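Local coordinates for periplasmic cell division protein (SufI) (Aquifex aeolicus, PDB 6SYY), which is a copper-dependent oxidase of the multicopper oxidase family that probably couples the oxidation of its substrates to the reduction of dioxygen to water, at residues His161-Thr166 with Glu412-Gly417; Met449-His454 with Leu512-Glu517; Leu263-Gly268 with Met272-Ile277. All coordinates share one frame; numbering follows the deposited sequence.

Contact 1: His161-Thr166 with Glu412-Gly417; sequences HPHGRT and ETWEDG. With CU (copper (II) ion), chain C.
The backbones of the two loops stay well apart, with the CA atoms of His163 and Trp414, the closest pair, at 9.3 Å, so only side chains bridge between 161-166 and 412-417. His163 reaches across with its CG anti to the backbone N (chi1 170°), which carries the imidazole toward the indole and the carboxylate of Glu415. The indole comes over one face of the imidazole near its rim, with Trp414 NE1 above the plane and CD1 3.7 Å from His163 CE1. The planes of the imidazole and the five-membered indole ring meet obliquely, at 48°. Glu415 approaches differently, its chain bent at chi2 so that OE2 lies at the edge of the imidazole, 3.6 Å from His163 CE1. Ring and carboxylate are nearly coplanar, yet the nearest ring atom is a carbon, and Glu415 OE1 is 3.9 Å from His163 NE2. The loop offering these groups contains a type I beta turn, Thr413 to Asp416, closed by Asp416 N to Thr413 O at 3.0 Å. Asp416 OD2 steadies it further, taking Thr413 N at 2.6 Å through its anti lone pair and Thr413 OG1 from above the carboxylate plane. An alanine in place of Trp414 would probably take away the indole edge that the His163 imidazole leans on and open a gap between the two loops. Two residues before His163, His161 binds a copper of the trinuclear cluster through NE2 at 2.0 Å, together with His456 and His508. The contact thus joins the loop between strand 154-160 and helix 166-172 to the last copper-oxidase region, where Trp414 packs on strands 503-509 and 520-525.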
loop_
_atom_site.group_PDB
_atom_site.type_symbol
_atom_site.label_atom_id
_atom_site.label_comp_id
_atom_site.label_asym_id
_atom_site.label_seq_id
_atom_site.Cartn_x
_atom_site.Cartn_y
_atom_site.Cartn_z
ATOM N N HIS A 161 5.001 -1.515 -11.856
ATOM C CA HIS A 161 5.233 -2.938 -11.658
ATOM C C HIS A 161 6.113 -3.557 -12.741
ATOM O O HIS A 161 5.822 -4.677 -13.179
ATOM C CB HIS A 161 3.890 -3.672 -11.616
ATOM C CG HIS A 161 3.789 -4.703 -10.537
ATOM N ND1 HIS A 161 4.553 -5.850 -10.528
ATOM C CD2 HIS A 161 3.000 -4.765 -9.439
ATOM C CE1 HIS A 161 4.244 -6.570 -9.465
ATOM N NE2 HIS A 161 3.306 -5.934 -8.787
ATOM N N PRO A 162 7.188 -2.906 -13.203
ATOM C CA PRO A 162 8.028 -3.554 -14.214
ATOM C C PRO A 162 8.878 -4.662 -13.613
ATOM O O PRO A 162 9.266 -4.627 -12.440
ATOM C CB PRO A 162 8.896 -2.409 -14.741
ATOM C CG PRO A 162 9.042 -1.512 -13.580
ATOM C CD PRO A 162 7.737 -1.584 -12.835
ATOM N N HIS A 163 9.152 -5.661 -14.443
ATOM C CA HIS A 163 10.020 -6.772 -14.080
ATOM C C HIS A 163 11.389 -6.267 -13.632
ATOM O O HIS A 163 12.103 -5.617 -14.400
ATOM C CB HIS A 163 10.147 -7.708 -15.286
ATOM C CG HIS A 163 11.190 -8.771 -15.139
ATOM N ND1 HIS A 163 11.419 -9.437 -13.955
ATOM C CD2 HIS A 163 12.053 -9.299 -16.040
ATOM C CE1 HIS A 163 12.388 -10.319 -14.128
ATOM N NE2 HIS A 163 12.788 -10.257 -15.385
ATOM N N GLY A 164 11.745 -6.552 -12.378
ATOM C CA GLY A 164 13.073 -6.276 -11.864
ATOM C C GLY A 164 13.394 -4.828 -11.552
ATOM O O GLY A 164 14.442 -4.564 -10.952
ATOM N N ARG A 165 12.540 -3.874 -11.922
ATOM C CA ARG A 165 12.843 -2.462 -11.717
ATOM C C ARG A 165 11.772 -1.747 -10.901
ATOM O O ARG A 165 11.737 -0.512 -10.875
ATOM C CB ARG A 165 13.050 -1.763 -13.062
ATOM C CG ARG A 165 14.291 -2.241 -13.792
ATOM C CD ARG A 165 15.552 -1.719 -13.126
ATOM N NE ARG A 165 15.757 -0.301 -13.411
ATOM C CZ ARG A 165 16.778 0.418 -12.954
ATOM N NH1 ARG A 165 17.692 -0.144 -12.177
ATOM N NH2 ARG A 165 16.884 1.701 -13.274
ATOM N N THR A 166 10.901 -2.500 -10.226
ATOM C CA THR A 166 9.850 -1.873 -9.431
ATOM C C THR A 166 10.431 -1.142 -8.227
ATOM O O THR A 166 10.005 -0.025 -7.906
ATOM C CB THR A 166 8.823 -2.919 -8.995
ATOM O OG1 THR A 166 8.108 -3.398 -10.144
ATOM C CG2 THR A 166 7.831 -2.319 -8.005
ATOM N N GLU A 412 10.251 -21.956 -6.207
ATOM C CA GLU A 412 10.340 -21.311 -7.506
ATOM C C GLU A 412 10.533 -19.808 -7.360
ATOM O O GLU A 412 10.114 -19.200 -6.370
ATOM C CB GLU A 412 9.085 -21.586 -8.338
ATOM C CG GLU A 412 8.775 -23.057 -8.502
ATOM C CD GLU A 412 7.877 -23.331 -9.688
ATOM O OE1 GLU A 412 6.842 -22.645 -9.816
ATOM O OE2 GLU A 412 8.207 -24.228 -10.494
ATOM N N THR A 413 11.179 -19.215 -8.357
ATOM C CA THR A 413 11.223 -17.771 -8.520
ATOM C C THR A 413 10.577 -17.408 -9.849
ATOM O O THR A 413 10.201 -18.276 -10.643
ATOM C CB THR A 413 12.659 -17.224 -8.471
ATOM O OG1 THR A 413 13.347 -17.558 -9.685
ATOM C CG2 THR A 413 13.420 -17.792 -7.279
ATOM N N TRP A 414 10.445 -16.102 -10.074
ATOM C CA TRP A 414 9.900 -15.615 -11.336
ATOM C C TRP A 414 10.687 -16.170 -12.517
ATOM O O TRP A 414 10.106 -16.567 -13.533
ATOM C CB TRP A 414 9.904 -14.083 -11.336
ATOM C CG TRP A 414 9.154 -13.445 -12.475
ATOM C CD1 TRP A 414 9.689 -12.738 -13.513
ATOM C CD2 TRP A 414 7.734 -13.444 -12.680
ATOM N NE1 TRP A 414 8.692 -12.301 -14.353
ATOM C CE2 TRP A 414 7.484 -12.722 -13.865
ATOM C CE3 TRP A 414 6.651 -13.986 -11.979
ATOM C CZ2 TRP A 414 6.195 -12.529 -14.365
ATOM C CZ3 TRP A 414 5.370 -13.796 -12.478
ATOM C CH2 TRP A 414 5.153 -13.073 -13.659
ATOM N N GLU A 415 12.010 -16.247 -12.380
ATOM C CA GLU A 415 12.876 -16.722 -13.454
ATOM C C GLU A 415 12.761 -18.220 -13.696
ATOM O O GLU A 415 13.488 -18.743 -14.549
ATOM C CB GLU A 415 14.331 -16.358 -13.144
ATOM C CG GLU A 415 14.499 -15.151 -12.223
ATOM C CD GLU A 415 13.927 -13.870 -12.808
ATOM O OE1 GLU A 415 13.883 -13.749 -14.050
ATOM O OE2 GLU A 415 13.517 -12.987 -12.023
ATOM N N ASP A 416 11.885 -18.918 -12.983
ATOM C CA ASP A 416 11.699 -20.362 -13.142
ATOM C C ASP A 416 10.499 -20.673 -14.030
ATOM O O ASP A 416 9.618 -21.448 -13.665
ATOM C CB ASP A 416 11.553 -21.024 -11.776
ATOM C CG ASP A 416 12.855 -21.058 -11.001
ATOM O OD1 ASP A 416 13.854 -21.590 -11.528
ATOM O OD2 ASP A 416 12.885 -20.543 -9.867
ATOM N N GLY A 417 10.449 -20.061 -15.212
ATOM C CA GLY A 417 9.421 -20.345 -16.189
ATOM C C GLY A 417 8.346 -19.288 -16.319
ATOM O O GLY A 417 7.567 -19.338 -17.279
HETATM CU CU CU C . 2.065 -6.348 -7.249
#

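Contact 2: Met449-His454 with Leu512-Glu517; sequences MYHPMH and LEHHDE. With CU (copper (II) ion), chain B.
His451 and His514 meet at a shared copper, one coming from the start of strand 451-455 and the other from helix 512-516. The side chain of His514 can be traced outward from CB, which already lies 3.3 Å from the metal. With CG beside the backbone N and anti to the carbonyl carbon (chi1 -67°), the imidazole is swung off the helix so that ND1 binds copper at 2.0 Å; CG also lies close to the metal, CD2 farther off. The same ND1 faces the edge of the His451 ring, 3.3 Å from His451 ND1; because each nitrogen spends its lone pair on the metal, this approach is not a hydrogen bond. Farther round the ring, CE1 also nears His451 ND1 and comes to 3.9 Å from Met449 SD, and NE2 lies equally near that sulfur, which sits at the ring edge, in its plane. NE2 itself is satisfied by a hydrogen bond elsewhere in the protein. On the opposing side His451 ND1 binds copper at 2.2 Å, and its NE2 is held by Thr447 OG1, a second-shell bond that, together with the metal on ND1, helps fix the rotation of the imidazole. The two rings are inclined at 55°, and the two ND1 atoms subtend about 103° at the metal. Cys509 SG completes the set of two histidines and a cysteine, the signature of a type 1 copper centre. In this family such a centre takes electrons from the substrate, and the His508-Cys509-His510 sequence probably passes them on to the trinuclear cluster, whose copper ligands include His454.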
loop_
_atom_site.group_PDB
_atom_site.type_symbol
_atom_site.label_atom_id
_atom_site.label_comp_id
_atom_site.label_asym_id
_atom_site.label_seq_id
_atom_site.Cartn_x
_atom_site.Cartn_y
_atom_site.Cartn_z
ATOM N N MET A 449 13.777 -13.751 7.389
ATOM C CA MET A 449 13.278 -12.402 7.182
ATOM C C MET A 449 11.762 -12.420 7.061
ATOM O O MET A 449 11.168 -13.407 6.621
ATOM C CB MET A 449 13.900 -11.771 5.928
ATOM C CG MET A 449 13.557 -10.307 5.749
ATOM S SD MET A 449 14.820 -9.405 4.854
ATOM C CE MET A 449 14.210 -7.738 5.060
ATOM N N TYR A 450 11.135 -11.324 7.472
ATOM C CA TYR A 450 9.704 -11.197 7.280
ATOM C C TYR A 450 9.402 -10.910 5.812
ATOM O O TYR A 450 10.245 -10.415 5.058
ATOM C CB TYR A 450 9.137 -10.092 8.175
ATOM C CG TYR A 450 9.009 -8.748 7.496
ATOM C CD1 TYR A 450 7.787 -8.320 6.991
ATOM C CD2 TYR A 450 10.107 -7.908 7.358
ATOM C CE1 TYR A 450 7.662 -7.090 6.371
ATOM C CE2 TYR A 450 9.990 -6.673 6.735
ATOM C CZ TYR A 450 8.765 -6.272 6.241
ATOM O OH TYR A 450 8.632 -5.046 5.624
ATOM N N HIS A 451 8.179 -11.236 5.406
ATOM C CA HIS A 451 7.729 -10.953 4.049
ATOM C C HIS A 451 6.288 -10.466 4.069
ATOM O O HIS A 451 5.393 -11.190 4.524
ATOM C CB HIS A 451 7.840 -12.193 3.161
ATOM C CG HIS A 451 9.201 -12.808 3.153
ATOM N ND1 HIS A 451 10.257 -12.266 2.453
ATOM C CD2 HIS A 451 9.684 -13.916 3.765
ATOM C CE1 HIS A 451 11.331 -13.014 2.633
ATOM N NE2 HIS A 451 11.010 -14.021 3.426
ATOM N N PRO A 452 6.022 -9.259 3.597
ATOM C CA PRO A 452 4.628 -8.840 3.413
ATOM C C PRO A 452 4.084 -9.379 2.099
ATOM O O PRO A 452 4.390 -8.850 1.026
ATOM C CB PRO A 452 4.720 -7.309 3.427
ATOM C CG PRO A 452 6.086 -7.021 2.869
ATOM C CD PRO A 452 6.976 -8.201 3.222
ATOM N N MET A 453 3.295 -10.445 2.171
ATOM C CA MET A 453 2.860 -11.166 0.982
ATOM C C MET A 453 1.583 -10.555 0.422
ATOM O O MET A 453 0.604 -10.358 1.150
ATOM C CB MET A 453 2.650 -12.647 1.299
ATOM C CG MET A 453 3.924 -13.374 1.706
ATOM S SD MET A 453 5.205 -13.293 0.435
ATOM C CE MET A 453 4.354 -14.036 -0.959
ATOM N N HIS A 454 1.597 -10.270 -0.875
ATOM C CA HIS A 454 0.505 -9.597 -1.559
ATOM C C HIS A 454 0.013 -10.474 -2.702
ATOM O O HIS A 454 0.816 -11.067 -3.431
ATOM C CB HIS A 454 0.973 -8.225 -2.073
ATOM C CG HIS A 454 -0.025 -7.515 -2.933
ATOM N ND1 HIS A 454 -1.295 -7.198 -2.500
ATOM C CD2 HIS A 454 0.069 -7.040 -4.200
ATOM C CE1 HIS A 454 -1.944 -6.571 -3.466
ATOM N NE2 HIS A 454 -1.139 -6.463 -4.507
ATOM N N LEU A 512 10.094 -4.608 -2.156
ATOM C CA LEU A 512 10.237 -4.382 -3.592
ATOM C C LEU A 512 11.471 -5.074 -4.157
ATOM O O LEU A 512 11.442 -5.586 -5.283
ATOM C CB LEU A 512 10.278 -2.885 -3.880
ATOM C CG LEU A 512 8.982 -2.178 -3.498
ATOM C CD1 LEU A 512 8.998 -0.745 -3.987
ATOM C CD2 LEU A 512 7.786 -2.936 -4.058
ATOM N N GLU A 513 12.561 -5.105 -3.392
ATOM C CA GLU A 513 13.756 -5.806 -3.846
ATOM C C GLU A 513 13.493 -7.302 -3.979
ATOM O O GLU A 513 13.866 -7.913 -4.985
ATOM C CB GLU A 513 14.923 -5.534 -2.897
ATOM C CG GLU A 513 15.522 -4.144 -3.045
ATOM C CD GLU A 513 14.571 -3.048 -2.601
ATOM O OE1 GLU A 513 13.871 -3.243 -1.584
ATOM O OE2 GLU A 513 14.515 -1.997 -3.275
ATOM N N HIS A 514 12.847 -7.909 -2.973
ATOM C CA HIS A 514 12.468 -9.320 -3.063
ATOM C C HIS A 514 11.671 -9.586 -4.329
ATOM O O HIS A 514 11.974 -10.508 -5.096
ATOM C CB HIS A 514 11.640 -9.735 -1.847
ATOM C CG HIS A 514 12.397 -9.729 -0.559
ATOM N ND1 HIS A 514 11.803 -10.022 0.651
ATOM C CD2 HIS A 514 13.694 -9.458 -0.287
ATOM C CE1 HIS A 514 12.703 -9.933 1.613
ATOM N NE2 HIS A 514 13.859 -9.588 1.071
ATOM N N HIS A 515 10.627 -8.787 -4.547
ATOM C CA HIS A 515 9.850 -8.884 -5.775
ATOM C C HIS A 515 10.743 -8.731 -7.003
ATOM O O HIS A 515 10.635 -9.510 -7.957
ATOM C CB HIS A 515 8.740 -7.833 -5.748
ATOM C CG HIS A 515 8.209 -7.471 -7.096
ATOM N ND1 HIS A 515 8.808 -6.525 -7.899
ATOM C CD2 HIS A 515 7.135 -7.924 -7.784
ATOM C CE1 HIS A 515 8.130 -6.414 -9.026
ATOM N NE2 HIS A 515 7.110 -7.253 -8.983
ATOM N N ASP A 516 11.659 -7.757 -6.980
ATOM C CA ASP A 516 12.511 -7.511 -8.141
ATOM C C ASP A 516 13.451 -8.680 -8.405
ATOM O O ASP A 516 13.733 -9.007 -9.565
ATOM C CB ASP A 516 13.309 -6.220 -7.953
ATOM C CG ASP A 516 12.539 -4.986 -8.386
ATOM O OD1 ASP A 516 11.495 -5.139 -9.050
ATOM O OD2 ASP A 516 12.977 -3.862 -8.064
ATOM N N GLU A 517 13.945 -9.325 -7.354
ATOM C CA GLU A 517 14.863 -10.438 -7.523
ATOM C C GLU A 517 14.144 -11.776 -7.656
ATOM O O GLU A 517 14.796 -12.825 -7.616
ATOM C CB GLU A 517 15.874 -10.470 -6.377
ATOM C CG GLU A 517 15.281 -10.599 -5.011
ATOM C CD GLU A 517 16.203 -10.049 -3.942
ATOM O OE1 GLU A 517 17.191 -9.371 -4.304
ATOM O OE2 GLU A 517 15.941 -10.291 -2.745
HETATM CU CU CU B . 9.994 -10.842 0.814
#

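Contact 3: Leu263-Gly268 with Met272-Ile277; sequences LALLRG and MRFWVI
A beta hairpin of the second copper-oxidase region, within its plastocyanin-like part, brings Leu265 of strand 261-267 opposite Met272 of strand 270-279. The CA atoms of this pair are 5.3 Å apart. One direct backbone bond joins them, Met272 N to Leu265 O at 2.7 Å, and it is nearly straight, with 165° at the hydrogen. On the other side of the pair the strands have spread, and water 1 bridges the gap, hydrogen-bonding to Leu265 N at 2.8 Å and to Met272 O at 2.6 Å. The same water, like Met272 O, lies at the edge of the Phe274 ring, in its plane.

Apolar side chains fill the space beside these bonds. Leu265 CB touches Met272 CB, and Leu265 CD1 reaches Phe274 CD2 at 3.9 Å, meeting the ring obliquely. Phe274 holds CG between its backbone N and carbonyl carbon (chi1 58°), which turns the ring back toward the partner strand and brings CZ to 4.1 Å from Leu263 O. Ile316 of strand 315-321 packs against both Leu265 and Met272, while Ile293 meets Phe274. Nearer the turn, Arg267 runs extended from CG to NE toward a salt bridge with Asp314. The thioether of Met272 bends at chi3, and its terminal CE rests against that aliphatic stem, 3.5 Å from Arg267 CD.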
loop_
_atom_site.group_PDB
_atom_site.type_symbol
_atom_site.label_atom_id
_atom_site.label_comp_id
_atom_site.label_asym_id
_atom_site.label_seq_id
_atom_site.Cartn_x
_atom_site.Cartn_y
_atom_site.Cartn_z
ATOM N N LEU A 263 4.030 2.067 14.563
ATOM C CA LEU A 263 3.720 3.474 14.800
ATOM C C LEU A 263 2.900 3.657 16.068
ATOM O O LEU A 263 1.908 2.952 16.279
ATOM C CB LEU A 263 2.956 4.058 13.614
ATOM C CG LEU A 263 3.637 3.903 12.261
ATOM C CD1 LEU A 263 2.720 4.423 11.184
ATOM C CD2 LEU A 263 4.968 4.639 12.244
ATOM N N ALA A 264 3.303 4.622 16.896
ATOM C CA ALA A 264 2.543 5.032 18.068
ATOM C C ALA A 264 2.473 6.553 18.106
ATOM O O ALA A 264 3.217 7.245 17.408
ATOM C CB ALA A 264 3.161 4.498 19.371
ATOM N N LEU A 265 1.557 7.068 18.924
ATOM C CA LEU A 265 1.394 8.503 19.139
ATOM C C LEU A 265 1.778 8.809 20.580
ATOM O O LEU A 265 1.084 8.398 21.515
ATOM C CB LEU A 265 -0.035 8.944 18.838
ATOM C CG LEU A 265 -0.390 8.897 17.352
ATOM C CD1 LEU A 265 -1.887 9.040 17.134
ATOM C CD2 LEU A 265 0.369 9.984 16.606
ATOM N N LEU A 266 2.886 9.515 20.757
ATOM C CA LEU A 266 3.406 9.831 22.079
ATOM C C LEU A 266 2.989 11.246 22.454
ATOM O O LEU A 266 3.259 12.198 21.713
ATOM C CB LEU A 266 4.926 9.686 22.118
ATOM C CG LEU A 266 5.436 8.319 21.668
ATOM C CD1 LEU A 266 6.933 8.204 21.898
ATOM C CD2 LEU A 266 4.689 7.216 22.399
ATOM N N ARG A 267 2.316 11.372 23.591
ATOM C CA ARG A 267 1.936 12.653 24.176
ATOM C C ARG A 267 2.667 12.723 25.512
ATOM O O ARG A 267 2.155 12.260 26.535
ATOM C CB ARG A 267 0.422 12.759 24.334
ATOM C CG ARG A 267 -0.059 14.007 25.053
ATOM C CD ARG A 267 -1.578 14.008 25.170
ATOM N NE ARG A 267 -2.092 15.219 25.801
ATOM C CZ ARG A 267 -2.760 15.238 26.949
ATOM N NH1 ARG A 267 -3.005 14.104 27.591
ATOM N NH2 ARG A 267 -3.192 16.389 27.450
ATOM N N GLY A 268 3.875 13.282 25.499
ATOM C CA GLY A 268 4.708 13.265 26.680
ATOM C C GLY A 268 5.092 11.855 27.083
ATOM O O GLY A 268 5.671 11.110 26.283
ATOM N N MET A 272 -0.844 7.872 23.275
ATOM C CA MET A 272 -2.222 8.275 23.039
ATOM C C MET A 272 -2.994 7.155 22.351
ATOM O O MET A 272 -2.446 6.388 21.555
ATOM C CB MET A 272 -2.273 9.548 22.192
ATOM C CG MET A 272 -3.677 10.077 21.953
ATOM S SD MET A 272 -3.664 11.641 21.077
ATOM C CE MET A 272 -2.695 12.606 22.211
ATOM N N ARG A 273 -4.279 7.056 22.676
ATOM C CA ARG A 273 -5.144 6.107 21.995
ATOM C C ARG A 273 -5.545 6.621 20.615
ATOM O O ARG A 273 -5.575 7.829 20.356
ATOM C CB ARG A 273 -6.398 5.824 22.824
ATOM C CG ARG A 273 -7.252 7.045 23.177
ATOM C CD ARG A 273 -8.700 6.604 23.353
ATOM N NE ARG A 273 -9.546 7.485 24.156
ATOM C CZ ARG A 273 -9.934 8.701 23.792
ATOM N NH1 ARG A 273 -9.522 9.222 22.647
ATOM N NH2 ARG A 273 -10.729 9.408 24.576
ATOM N N PHE A 274 -5.845 5.681 19.728
ATOM C CA PHE A 274 -6.426 5.974 18.424
ATOM C C PHE A 274 -7.107 4.702 17.933
ATOM O O PHE A 274 -7.038 3.653 18.581
ATOM C CB PHE A 274 -5.378 6.505 17.436
ATOM C CG PHE A 274 -4.222 5.579 17.208
ATOM C CD1 PHE A 274 -4.148 4.814 16.055
ATOM C CD2 PHE A 274 -3.192 5.488 18.135
ATOM C CE1 PHE A 274 -3.080 3.963 15.831
ATOM C CE2 PHE A 274 -2.118 4.639 17.918
ATOM C CZ PHE A 274 -2.064 3.874 16.763
ATOM N N TRP A 275 -7.778 4.801 16.786
ATOM C CA TRP A 275 -8.634 3.725 16.304
ATOM C C TRP A 275 -8.284 3.343 14.876
ATOM O O TRP A 275 -8.234 4.203 13.994
ATOM C CB TRP A 275 -10.105 4.128 16.366
ATOM C CG TRP A 275 -10.602 4.352 17.746
ATOM C CD1 TRP A 275 -11.290 3.469 18.522
ATOM C CD2 TRP A 275 -10.455 5.543 18.525
ATOM N NE1 TRP A 275 -11.583 4.035 19.739
ATOM C CE2 TRP A 275 -11.079 5.309 19.766
ATOM C CE3 TRP A 275 -9.849 6.783 18.296
ATOM C CZ2 TRP A 275 -11.122 6.267 20.771
ATOM C CZ3 TRP A 275 -9.893 7.734 19.293
ATOM C CH2 TRP A 275 -10.530 7.471 20.514
ATOM N N VAL A 276 -8.060 2.050 14.653
ATOM C CA VAL A 276 -8.017 1.522 13.296
ATOM C C VAL A 276 -9.444 1.458 12.777
ATOM O O VAL A 276 -10.317 0.844 13.402
ATOM C CB VAL A 276 -7.356 0.138 13.259
ATOM C CG1 VAL A 276 -7.392 -0.431 11.844
ATOM C CG2 VAL A 276 -5.935 0.215 13.775
ATOM N N ILE A 277 -9.697 2.102 11.643
ATOM C CA ILE A 277 -11.014 2.027 11.028
ATOM C C ILE A 277 -11.000 1.350 9.666
ATOM O O ILE A 277 -12.065 0.911 9.201
ATOM C CB ILE A 277 -11.667 3.421 10.922
ATOM C CG1 ILE A 277 -10.821 4.350 10.046
ATOM C CG2 ILE A 277 -11.907 4.001 12.315
ATOM C CD1 ILE A 277 -11.591 5.541 9.502
HETATM O O HOH W 1 -0.135 5.622 20.627
#

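From the N terminus, the chain first passes 161-166, which waits 245 residues for 412-417; contact 1 therefore closes a very long loop joining the first copper-oxidase region to the last. Contact 3 is nested within that loop as a short hairpin of the middle region, its centre 38 Å from that of contact 1 and on the opposite side of the chain's centre. Contact 2 follows in series, closing a loop of 57 residues inside the last region. Contacts 1 and 2 nevertheless touch: Thr166 N lies 2.9 Å from Asp516 OD1, a probable hydrogen bond that ties the start of helix 166-172 to helix 512-516.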